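Local structure of alpha-galactosidase (Lactobacillus brevis, 3MI6) at residues His373-Thr378 against Asp387-Pro392; Leu411-Glu416 against Ala471-Ile476; Ala574-Val579 against Leu602-Asp607. The protein probably hydrolyses terminal, non-reducing alpha-D-galactose residues in alpha-D-galactosides, as a member of glycosyl hydrolase family 36. All coordinates share one frame; numbering follows the deposited sequence.

Contact 1: His373-Thr378 against Asp387-Pro392; sequences HRDDDT and DQRKFP
Asp375 and Arg389 meet in a salt bridge, with OD2 of Asp375 2.6 Å from NH1 of Arg389. The carboxylate and guanidinium planes are turned only 19° from each other, yet OD2 approaches the guanidinium obliquely. Arg389 reaches across on a chain extended from CG to NE. His373 then lies over one face of the same guanidinium, its CB 3.8 Å from NH2 of Arg389 and offset toward the rim. The other carboxylate oxygen, Asp375 OD1, rests against the aliphatic part of Lys390, 3.7 Å from CD.

Both segments belong to the long loop that leads from barrel strand 363-366 to helix 394-404, so the charge pair ties together two arms of a single beta-alpha connection. On the first arm an inverse gamma turn centred on Arg374 separates His373 from Asp375, while the Arg374 side chain leads away to a salt bridge with Asp368, predicted to bind substrate. On the second arm the backbone is bent back on itself, Asp387 O accepting from both Lys390 N and Phe391 N. The Lys390 chain, bent at its last three torsions, brings NZ to a hydrogen bond with Gly369 O and a long ion pair with Asp387 OD2, at 3.9 Å. Asp387 OD2 stands 4.6 Å from Asp375 OD1, a proximity of like charges that the two basic side chains probably ease.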
loop_
_atom_site.group_PDB
_atom_site.type_symbol
_atom_site.label_atom_id
_atom_site.label_comp_id
_atom_site.label_asym_id
_atom_site.label_seq_id
_atom_site.Cartn_x
_atom_site.Cartn_y
_atom_site.Cartn_z
ATOM N N HIS D 373 -56.781 1.874 -5.154
ATOM C CA HIS D 373 -56.841 0.804 -6.144
ATOM C C HIS D 373 -55.440 0.293 -6.514
ATOM O O HIS D 373 -55.160 -0.019 -7.672
ATOM C CB HIS D 373 -57.679 1.200 -7.382
ATOM C CG HIS D 373 -57.501 2.621 -7.839
ATOM N ND1 HIS D 373 -57.905 3.708 -7.088
ATOM C CD2 HIS D 373 -57.008 3.130 -8.995
ATOM C CE1 HIS D 373 -57.638 4.823 -7.747
ATOM N NE2 HIS D 373 -57.099 4.499 -8.909
ATOM N N ARG D 374 -54.572 0.195 -5.506
ATOM C CA ARG D 374 -53.186 -0.220 -5.705
ATOM C C ARG D 374 -53.052 -1.631 -6.248
ATOM O O ARG D 374 -52.841 -2.571 -5.491
ATOM C CB ARG D 374 -52.394 -0.122 -4.401
ATOM C CG ARG D 374 -52.023 1.281 -3.997
ATOM C CD ARG D 374 -50.925 1.866 -4.886
ATOM N NE ARG D 374 -49.575 1.467 -4.509
ATOM C CZ ARG D 374 -48.469 2.119 -4.867
ATOM N NH1 ARG D 374 -48.538 3.217 -5.609
ATOM N NH2 ARG D 374 -47.283 1.679 -4.471
ATOM N N ASP D 375 -53.159 -1.782 -7.560
ATOM C CA ASP D 375 -52.935 -3.072 -8.187
ATOM C C ASP D 375 -51.640 -2.970 -8.959
ATOM O O ASP D 375 -51.113 -3.956 -9.489
ATOM C CB ASP D 375 -54.106 -3.414 -9.095
ATOM C CG ASP D 375 -55.397 -3.568 -8.319
ATOM O OD1 ASP D 375 -55.410 -4.375 -7.359
ATOM O OD2 ASP D 375 -56.388 -2.874 -8.648
ATOM N N ASP D 376 -51.124 -1.746 -8.981
ATOM C CA ASP D 376 -49.894 -1.416 -9.665
ATOM C C ASP D 376 -49.125 -0.491 -8.752
ATOM O O ASP D 376 -49.631 -0.099 -7.696
ATOM C CB ASP D 376 -50.211 -0.682 -10.968
ATOM C CG ASP D 376 -49.699 -1.422 -12.186
ATOM O OD1 ASP D 376 -49.306 -2.602 -12.042
ATOM O OD2 ASP D 376 -49.683 -0.830 -13.288
ATOM N N ASP D 377 -47.907 -0.128 -9.150
ATOM C CA ASP D 377 -47.197 0.926 -8.431
ATOM C C ASP D 377 -47.290 2.292 -9.127
ATOM O O ASP D 377 -46.302 3.022 -9.221
ATOM C CB ASP D 377 -45.738 0.535 -8.072
ATOM C CG ASP D 377 -44.863 0.224 -9.291
ATOM O OD1 ASP D 377 -45.392 0.082 -10.423
ATOM O OD2 ASP D 377 -43.626 0.110 -9.087
ATOM N N THR D 378 -48.488 2.644 -9.591
ATOM C CA THR D 378 -48.656 3.884 -10.342
ATOM C C THR D 378 -49.993 4.571 -10.112
ATOM O O THR D 378 -50.448 5.321 -10.965
ATOM C CB THR D 378 -48.536 3.629 -11.861
ATOM O OG1 THR D 378 -49.663 2.864 -12.307
ATOM C CG2 THR D 378 -47.262 2.869 -12.197
ATOM N N ASP D 387 -59.314 -0.661 0.301
ATOM C CA ASP D 387 -59.640 -1.050 -1.072
ATOM C C ASP D 387 -60.597 -2.234 -1.068
ATOM O O ASP D 387 -60.173 -3.371 -0.838
ATOM C CB ASP D 387 -58.367 -1.430 -1.841
ATOM C CG ASP D 387 -58.663 -1.972 -3.236
ATOM O OD1 ASP D 387 -59.803 -1.781 -3.714
ATOM O OD2 ASP D 387 -57.762 -2.582 -3.861
ATOM N N GLN D 388 -61.872 -1.981 -1.350
ATOM C CA GLN D 388 -62.910 -3.004 -1.169
ATOM C C GLN D 388 -62.851 -4.215 -2.117
ATOM O O GLN D 388 -63.434 -5.253 -1.823
ATOM C CB GLN D 388 -64.313 -2.374 -1.131
ATOM C CG GLN D 388 -64.551 -1.512 0.116
ATOM C CD GLN D 388 -65.916 -0.838 0.148
ATOM O OE1 GLN D 388 -66.896 -1.352 -0.394
ATOM N NE2 GLN D 388 -65.982 0.317 0.801
ATOM N N ARG D 389 -62.142 -4.100 -3.233
ATOM C CA ARG D 389 -61.952 -5.260 -4.096
ATOM C C ARG D 389 -61.188 -6.357 -3.365
ATOM O O ARG D 389 -61.400 -7.546 -3.607
ATOM C CB ARG D 389 -61.146 -4.904 -5.337
ATOM C CG ARG D 389 -61.535 -3.643 -6.047
ATOM C CD ARG D 389 -60.451 -3.337 -7.068
ATOM N NE ARG D 389 -60.704 -2.121 -7.829
ATOM C CZ ARG D 389 -59.933 -1.711 -8.831
ATOM N NH1 ARG D 389 -58.868 -2.427 -9.173
ATOM N NH2 ARG D 389 -60.226 -0.591 -9.487
ATOM N N LYS D 390 -60.270 -5.955 -2.490
ATOM C CA LYS D 390 -59.383 -6.916 -1.844
ATOM C C LYS D 390 -59.696 -7.046 -0.362
ATOM O O LYS D 390 -59.224 -7.969 0.301
ATOM C CB LYS D 390 -57.908 -6.545 -2.069
ATOM C CG LYS D 390 -57.691 -5.466 -3.132
ATOM C CD LYS D 390 -56.594 -5.813 -4.157
ATOM C CE LYS D 390 -55.213 -5.849 -3.536
ATOM N NZ LYS D 390 -55.231 -5.091 -2.263
ATOM N N PHE D 391 -60.500 -6.118 0.152
ATOM C CA PHE D 391 -60.951 -6.167 1.545
ATOM C C PHE D 391 -62.407 -5.727 1.684
ATOM O O PHE D 391 -62.684 -4.590 2.061
ATOM C CB PHE D 391 -60.044 -5.329 2.458
ATOM C CG PHE D 391 -58.654 -5.874 2.585
ATOM C CD1 PHE D 391 -58.423 -7.059 3.261
ATOM C CD2 PHE D 391 -57.579 -5.211 2.020
ATOM C CE1 PHE D 391 -57.147 -7.569 3.374
ATOM C CE2 PHE D 391 -56.296 -5.718 2.127
ATOM C CZ PHE D 391 -56.080 -6.895 2.806
ATOM N N PRO D 392 -63.340 -6.643 1.390
ATOM C CA PRO D 392 -64.786 -6.383 1.381
ATOM C C PRO D 392 -65.339 -5.784 2.681
ATOM O O PRO D 392 -66.167 -4.867 2.625
ATOM C CB PRO D 392 -65.380 -7.770 1.137
ATOM C CG PRO D 392 -64.311 -8.508 0.395
ATOM C CD PRO D 392 -63.025 -8.025 0.984
#

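Contact 2: Leu411-Glu416 against Ala471-Ile476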
loop_
_atom_site.group_PDB
_atom_site.type_symbol
_atom_site.label_atom_id
_atom_site.label_comp_id
_atom_site.label_asym_id
_atom_site.label_seq_id
_atom_site.Cartn_x
_atom_site.Cartn_y
_atom_site.Cartn_z
ATOM N N LEU D 411 -49.410 -2.519 9.250
ATOM C CA LEU D 411 -49.608 -2.186 7.842
ATOM C C LEU D 411 -48.718 -1.047 7.352
ATOM O O LEU D 411 -48.113 -0.327 8.136
ATOM C CB LEU D 411 -51.095 -1.939 7.503
ATOM C CG LEU D 411 -51.780 -0.603 7.813
ATOM C CD1 LEU D 411 -51.377 0.422 6.795
ATOM C CD2 LEU D 411 -53.290 -0.742 7.803
ATOM N N TRP D 412 -48.683 -0.900 6.034
ATOM C CA TRP D 412 -47.718 -0.094 5.300
ATOM C C TRP D 412 -48.352 1.212 4.806
ATOM O O TRP D 412 -49.383 1.209 4.139
ATOM C CB TRP D 412 -47.246 -0.948 4.115
ATOM C CG TRP D 412 -46.285 -0.346 3.149
ATOM C CD1 TRP D 412 -44.961 -0.626 3.051
ATOM C CD2 TRP D 412 -46.578 0.583 2.089
ATOM N NE1 TRP D 412 -44.399 0.080 2.015
ATOM C CE2 TRP D 412 -45.370 0.831 1.407
ATOM C CE3 TRP D 412 -47.741 1.235 1.656
ATOM C CZ2 TRP D 412 -45.285 1.715 0.322
ATOM C CZ3 TRP D 412 -47.656 2.102 0.578
ATOM C CH2 TRP D 412 -46.440 2.337 -0.076
ATOM N N PHE D 413 -47.744 2.332 5.158
ATOM C CA PHE D 413 -48.088 3.607 4.556
ATOM C C PHE D 413 -46.866 4.166 3.831
ATOM O O PHE D 413 -45.725 3.795 4.138
ATOM C CB PHE D 413 -48.498 4.616 5.626
ATOM C CG PHE D 413 -49.769 4.277 6.337
ATOM C CD1 PHE D 413 -50.984 4.755 5.873
ATOM C CD2 PHE D 413 -49.750 3.501 7.486
ATOM C CE1 PHE D 413 -52.160 4.448 6.537
ATOM C CE2 PHE D 413 -50.914 3.194 8.153
ATOM C CZ PHE D 413 -52.123 3.663 7.678
ATOM N N GLU D 414 -47.112 5.068 2.882
ATOM C CA GLU D 414 -46.073 5.917 2.290
ATOM C C GLU D 414 -46.636 7.333 2.221
ATOM O O GLU D 414 -46.943 7.827 1.141
ATOM C CB GLU D 414 -45.667 5.423 0.891
ATOM C CG GLU D 414 -44.366 6.022 0.346
ATOM C CD GLU D 414 -43.992 5.494 -1.037
ATOM O OE1 GLU D 414 -44.538 4.458 -1.461
ATOM O OE2 GLU D 414 -43.142 6.114 -1.708
ATOM N N PRO D 415 -46.766 7.985 3.393
ATOM C CA PRO D 415 -47.461 9.261 3.640
ATOM C C PRO D 415 -47.024 10.411 2.745
ATOM O O PRO D 415 -47.867 11.078 2.128
ATOM C CB PRO D 415 -47.056 9.602 5.072
ATOM C CG PRO D 415 -46.741 8.305 5.692
ATOM C CD PRO D 415 -46.110 7.483 4.613
ATOM N N GLU D 416 -45.716 10.652 2.704
ATOM C CA GLU D 416 -45.153 11.808 2.017
ATOM C C GLU D 416 -45.412 11.835 0.491
ATOM O O GLU D 416 -45.029 12.796 -0.182
ATOM C CB GLU D 416 -43.647 11.889 2.317
ATOM C CG GLU D 416 -43.277 11.775 3.815
ATOM C CD GLU D 416 -41.903 11.127 4.050
ATOM O OE1 GLU D 416 -40.873 11.745 3.699
ATOM O OE2 GLU D 416 -41.848 9.997 4.591
ATOM N N ALA D 471 -58.411 -0.009 12.971
ATOM C CA ALA D 471 -57.864 -1.351 12.796
ATOM C C ALA D 471 -56.954 -1.826 13.953
ATOM O O ALA D 471 -56.334 -2.902 13.881
ATOM C CB ALA D 471 -57.146 -1.441 11.458
ATOM N N ASN D 472 -56.890 -1.019 15.011
ATOM C CA ASN D 472 -56.097 -1.326 16.209
ATOM C C ASN D 472 -54.674 -1.773 15.899
ATOM O O ASN D 472 -54.217 -2.828 16.337
ATOM C CB ASN D 472 -56.817 -2.353 17.086
ATOM C CG ASN D 472 -58.240 -1.936 17.402
ATOM O OD1 ASN D 472 -58.484 -1.095 18.287
ATOM N ND2 ASN D 472 -59.190 -2.505 16.665
ATOM N N LEU D 473 -53.975 -0.941 15.147
ATOM C CA LEU D 473 -52.651 -1.275 14.673
ATOM C C LEU D 473 -51.625 -1.425 15.791
ATOM O O LEU D 473 -51.618 -0.677 16.761
ATOM C CB LEU D 473 -52.195 -0.216 13.686
ATOM C CG LEU D 473 -53.076 -0.114 12.450
ATOM C CD1 LEU D 473 -52.549 0.980 11.549
ATOM C CD2 LEU D 473 -53.137 -1.441 11.720
ATOM N N ASP D 474 -50.749 -2.400 15.646
ATOM C CA ASP D 474 -49.692 -2.579 16.613
ATOM C C ASP D 474 -48.413 -1.987 16.066
ATOM O O ASP D 474 -47.448 -1.779 16.807
ATOM C CB ASP D 474 -49.488 -4.060 16.895
ATOM C CG ASP D 474 -50.649 -4.666 17.620
ATOM O OD1 ASP D 474 -50.811 -4.353 18.820
ATOM O OD2 ASP D 474 -51.395 -5.443 16.987
ATOM N N TYR D 475 -48.426 -1.688 14.770
ATOM C CA TYR D 475 -47.193 -1.486 14.014
ATOM C C TYR D 475 -47.504 -0.868 12.663
ATOM O O TYR D 475 -48.517 -1.183 12.045
ATOM C CB TYR D 475 -46.522 -2.850 13.838
ATOM C CG TYR D 475 -45.377 -2.977 12.851
ATOM C CD1 TYR D 475 -45.612 -3.135 11.501
ATOM C CD2 TYR D 475 -44.061 -3.036 13.289
ATOM C CE1 TYR D 475 -44.563 -3.295 10.605
ATOM C CE2 TYR D 475 -43.005 -3.200 12.402
ATOM C CZ TYR D 475 -43.260 -3.331 11.060
ATOM O OH TYR D 475 -42.208 -3.489 10.172
ATOM N N ILE D 476 -46.626 0.015 12.215
ATOM C CA ILE D 476 -46.757 0.653 10.915
ATOM C C ILE D 476 -45.395 0.669 10.206
ATOM O O ILE D 476 -44.376 1.063 10.770
ATOM C CB ILE D 476 -47.363 2.083 11.050
ATOM C CG1 ILE D 476 -48.893 2.013 11.084
ATOM C CG2 ILE D 476 -46.930 2.974 9.919
ATOM C CD1 ILE D 476 -49.557 3.310 11.446
#
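Leu411 and Ile476 pair where the third and fourth strands of the (beta/alpha)8 barrel, 408-413 and 475-478, run parallel, a textbook case of adjacent strands joined through a helix, here 454-471. Their CA atoms are 5.1 Å apart. Leu411 N donates to Tyr475 O over 3.2 Å, with an N-H...O angle of 148° and the donor tilted 34° from the carbonyl plane. Ile476 CA in turn makes a CA-H...O contact with Leu411 O. Backbone bonds from Leu411 and Phe413 to Lys477 carry the pairing further along the strand.

The apolar layer lies on the face of the sheet that carries Leu411 and Ile476. Leu473, in the loop leading into strand 475-478, crosses Leu411 at a slant, CD2 against CD2 at 4.0 Å, and its CD1 is 4.1 Å from Leu411 CG. Farther along, Phe413 leans over toward strand 475-478: CG stands anti to the carbonyl carbon (chi1 -66°), which swings CE2 to 3.6 Å from CD1 of Ile476. Both branches of that isoleucine take part, since CG2 lies 3.8 Å from Phe413 CD2. Leu473 CD1 comes to the same ring more loosely, at its edge and near its plane.

On the opposite face Trp412 points into the barrel, its NE1 hydrogen-bonded to Asp479 OD2, the predicted nucleophile. Outside, helix 454-471 closes over the apolar layer, Ile468 touching Leu473 and Ile476 while Met467 touches Phe413; on the barrel side the ring of Tyr475 packs against Met363 and Val365 of strand 363-366.

Contact 3: Ala574-Val579 against Leu602-Asp607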
loop_
_atom_site.group_PDB
_atom_site.type_symbol
_atom_site.label_atom_id
_atom_site.label_comp_id
_atom_site.label_asym_id
_atom_site.label_seq_id
_atom_site.Cartn_x
_atom_site.Cartn_y
_atom_site.Cartn_z
ATOM N N ALA D 574 -34.440 -7.320 9.508
ATOM C CA ALA D 574 -33.860 -8.282 8.580
ATOM C C ALA D 574 -34.826 -9.432 8.343
ATOM O O ALA D 574 -35.192 -10.123 9.276
ATOM C CB ALA D 574 -32.559 -8.810 9.124
ATOM N N HIS D 575 -35.245 -9.648 7.104
ATOM C CA HIS D 575 -36.172 -10.744 6.826
ATOM C C HIS D 575 -35.508 -11.894 6.053
ATOM O O HIS D 575 -34.703 -11.667 5.164
ATOM C CB HIS D 575 -37.397 -10.251 6.048
ATOM C CG HIS D 575 -38.123 -9.107 6.691
ATOM N ND1 HIS D 575 -39.057 -8.348 6.013
ATOM C CD2 HIS D 575 -38.070 -8.602 7.946
ATOM C CE1 HIS D 575 -39.538 -7.417 6.818
ATOM N NE2 HIS D 575 -38.959 -7.550 7.998
ATOM N N VAL D 576 -35.860 -13.128 6.386
ATOM C CA VAL D 576 -35.472 -14.269 5.572
ATOM C C VAL D 576 -36.318 -14.279 4.311
ATOM O O VAL D 576 -37.541 -14.349 4.393
ATOM C CB VAL D 576 -35.730 -15.592 6.300
ATOM C CG1 VAL D 576 -35.578 -16.767 5.336
ATOM C CG2 VAL D 576 -34.809 -15.728 7.521
ATOM N N SER D 577 -35.677 -14.214 3.143
ATOM C CA SER D 577 -36.428 -14.095 1.893
ATOM C C SER D 577 -36.339 -15.320 0.993
ATOM O O SER D 577 -35.644 -16.280 1.291
ATOM C CB SER D 577 -36.012 -12.849 1.119
ATOM O OG SER D 577 -34.711 -13.007 0.604
ATOM N N ALA D 578 -37.073 -15.285 -0.109
ATOM C CA ALA D 578 -37.119 -16.430 -1.005
ATOM C C ALA D 578 -35.918 -16.463 -1.947
ATOM O O ALA D 578 -35.212 -15.469 -2.128
ATOM C CB ALA D 578 -38.429 -16.440 -1.793
ATOM N N VAL D 579 -35.723 -17.613 -2.575
ATOM C CA VAL D 579 -34.527 -17.889 -3.353
ATOM C C VAL D 579 -34.942 -18.614 -4.664
ATOM O O VAL D 579 -35.897 -19.396 -4.663
ATOM C CB VAL D 579 -33.555 -18.700 -2.444
ATOM C CG1 VAL D 579 -33.524 -20.186 -2.798
ATOM C CG2 VAL D 579 -32.169 -18.066 -2.406
ATOM N N LEU D 602 -35.445 -10.240 13.389
ATOM C CA LEU D 602 -35.852 -11.317 12.486
ATOM C C LEU D 602 -37.284 -11.168 11.995
ATOM O O LEU D 602 -38.166 -10.739 12.735
ATOM C CB LEU D 602 -35.657 -12.693 13.155
ATOM C CG LEU D 602 -35.988 -13.916 12.299
ATOM C CD1 LEU D 602 -35.064 -13.979 11.106
ATOM C CD2 LEU D 602 -35.917 -15.209 13.108
ATOM N N GLY D 603 -37.495 -11.522 10.735
ATOM C CA GLY D 603 -38.771 -11.349 10.069
ATOM C C GLY D 603 -38.778 -12.243 8.851
ATOM O O GLY D 603 -37.723 -12.689 8.414
ATOM N N TYR D 604 -39.956 -12.541 8.323
ATOM C CA TYR D 604 -40.060 -13.417 7.164
ATOM C C TYR D 604 -40.836 -12.739 6.072
ATOM O O TYR D 604 -41.843 -12.100 6.335
ATOM C CB TYR D 604 -40.680 -14.771 7.533
ATOM C CG TYR D 604 -39.741 -15.600 8.347
ATOM C CD1 TYR D 604 -38.966 -16.587 7.755
ATOM C CD2 TYR D 604 -39.583 -15.359 9.701
ATOM C CE1 TYR D 604 -38.058 -17.342 8.505
ATOM C CE2 TYR D 604 -38.689 -16.096 10.459
ATOM C CZ TYR D 604 -37.930 -17.087 9.856
ATOM O OH TYR D 604 -37.050 -17.812 10.609
ATOM N N GLU D 605 -40.356 -12.871 4.845
ATOM C CA GLU D 605 -40.938 -12.151 3.722
ATOM C C GLU D 605 -41.085 -13.092 2.539
ATOM O O GLU D 605 -40.730 -12.748 1.410
ATOM C CB GLU D 605 -40.065 -10.943 3.358
ATOM C CG GLU D 605 -40.796 -9.874 2.546
ATOM C CD GLU D 605 -40.061 -8.531 2.514
ATOM O OE1 GLU D 605 -39.434 -8.149 3.530
ATOM O OE2 GLU D 605 -40.124 -7.849 1.471
ATOM N N LEU D 606 -41.586 -14.295 2.813
ATOM C CA LEU D 606 -41.778 -15.289 1.767
ATOM C C LEU D 606 -43.118 -16.002 1.871
ATOM O O LEU D 606 -43.725 -16.054 2.937
ATOM C CB LEU D 606 -40.621 -16.292 1.722
ATOM C CG LEU D 606 -40.396 -17.472 2.667
ATOM C CD1 LEU D 606 -39.024 -18.019 2.359
ATOM C CD2 LEU D 606 -40.463 -17.072 4.099
ATOM N N ASP D 607 -43.588 -16.527 0.743
ATOM C CA ASP D 607 -44.868 -17.202 0.706
ATOM C C ASP D 607 -44.745 -18.570 1.349
ATOM O O ASP D 607 -44.481 -19.557 0.665
ATOM C CB ASP D 607 -45.343 -17.352 -0.730
ATOM C CG ASP D 607 -46.786 -17.756 -0.811
ATOM O OD1 ASP D 607 -47.365 -18.044 0.257
ATOM O OD2 ASP D 607 -47.348 -17.767 -1.927
#
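ND1 of His575 donates a hydrogen bond to OE1 of Glu605 across 2.5 Å, at an N-H...O angle of 157°. The bond lies at the C-terminal ends of the last two strands of the (beta/alpha)8 barrel, running from strand 572-576 to the residue just after strand 601-604; the two strands run parallel and are linked through helix 590-597 as a beta-alpha-beta unit. OE1 lies at the edge of the imidazole, close to its plane, and uses the lone pair turned away from OE2; the carboxylate itself is rotated 66° from the ring. Glu605 spans the gap with an extended chain, CG anti to the backbone N (chi1 -160°). Because Gly603 carries no side chain, the imidazole can settle against its backbone, CD2 of His575 being 3.5 Å from Gly603 CA. A leucine in place of His575 would probably leave Glu605 OE1 without its N-H donor and the carboxylate freer to turn. Beyond the pair, the ring of His575 meets that of Trp546.

Two backbone bonds from Val576 link the segments: its N donates to Gly603 O at 2.8 Å, and its O receives Glu605 N, just beyond strand 601-604, at 3.2 Å. Its side chain lies on the other face from the imidazole, alongside Tyr604 and Leu602 and pointing the same way as both. Val576 CB is 3.7 Å from Tyr604 CE1, whose ring ends in a hydroxyl bonded to Gln622. Past the strand ends Leu606 continues the apolar contact, its CB 4.1 Å from CB of Ala578.

In the fold
Contact 1 lies in the loop after the second barrel strand, contact 2 joins the third and fourth strands, and contact 3 the seventh and eighth. Contacts 1 and 2 have centres 16 Å apart and are bridged by Trp370, which bonds to the backbone of Asp387 and Trp412 and meets Phe413 edge-to-face. Contacts 2 and 3, 20 Å between centres, approach to about 6 Å at their nearest atoms. All three lie near the predicted substrate site: the side chain of Arg374 is about 3 Å from that of Asp368, Tyr475 about 4 Å from Lys477, a predicted substrate residue, and Glu605 about 6 Å from Asp549, the predicted proton donor.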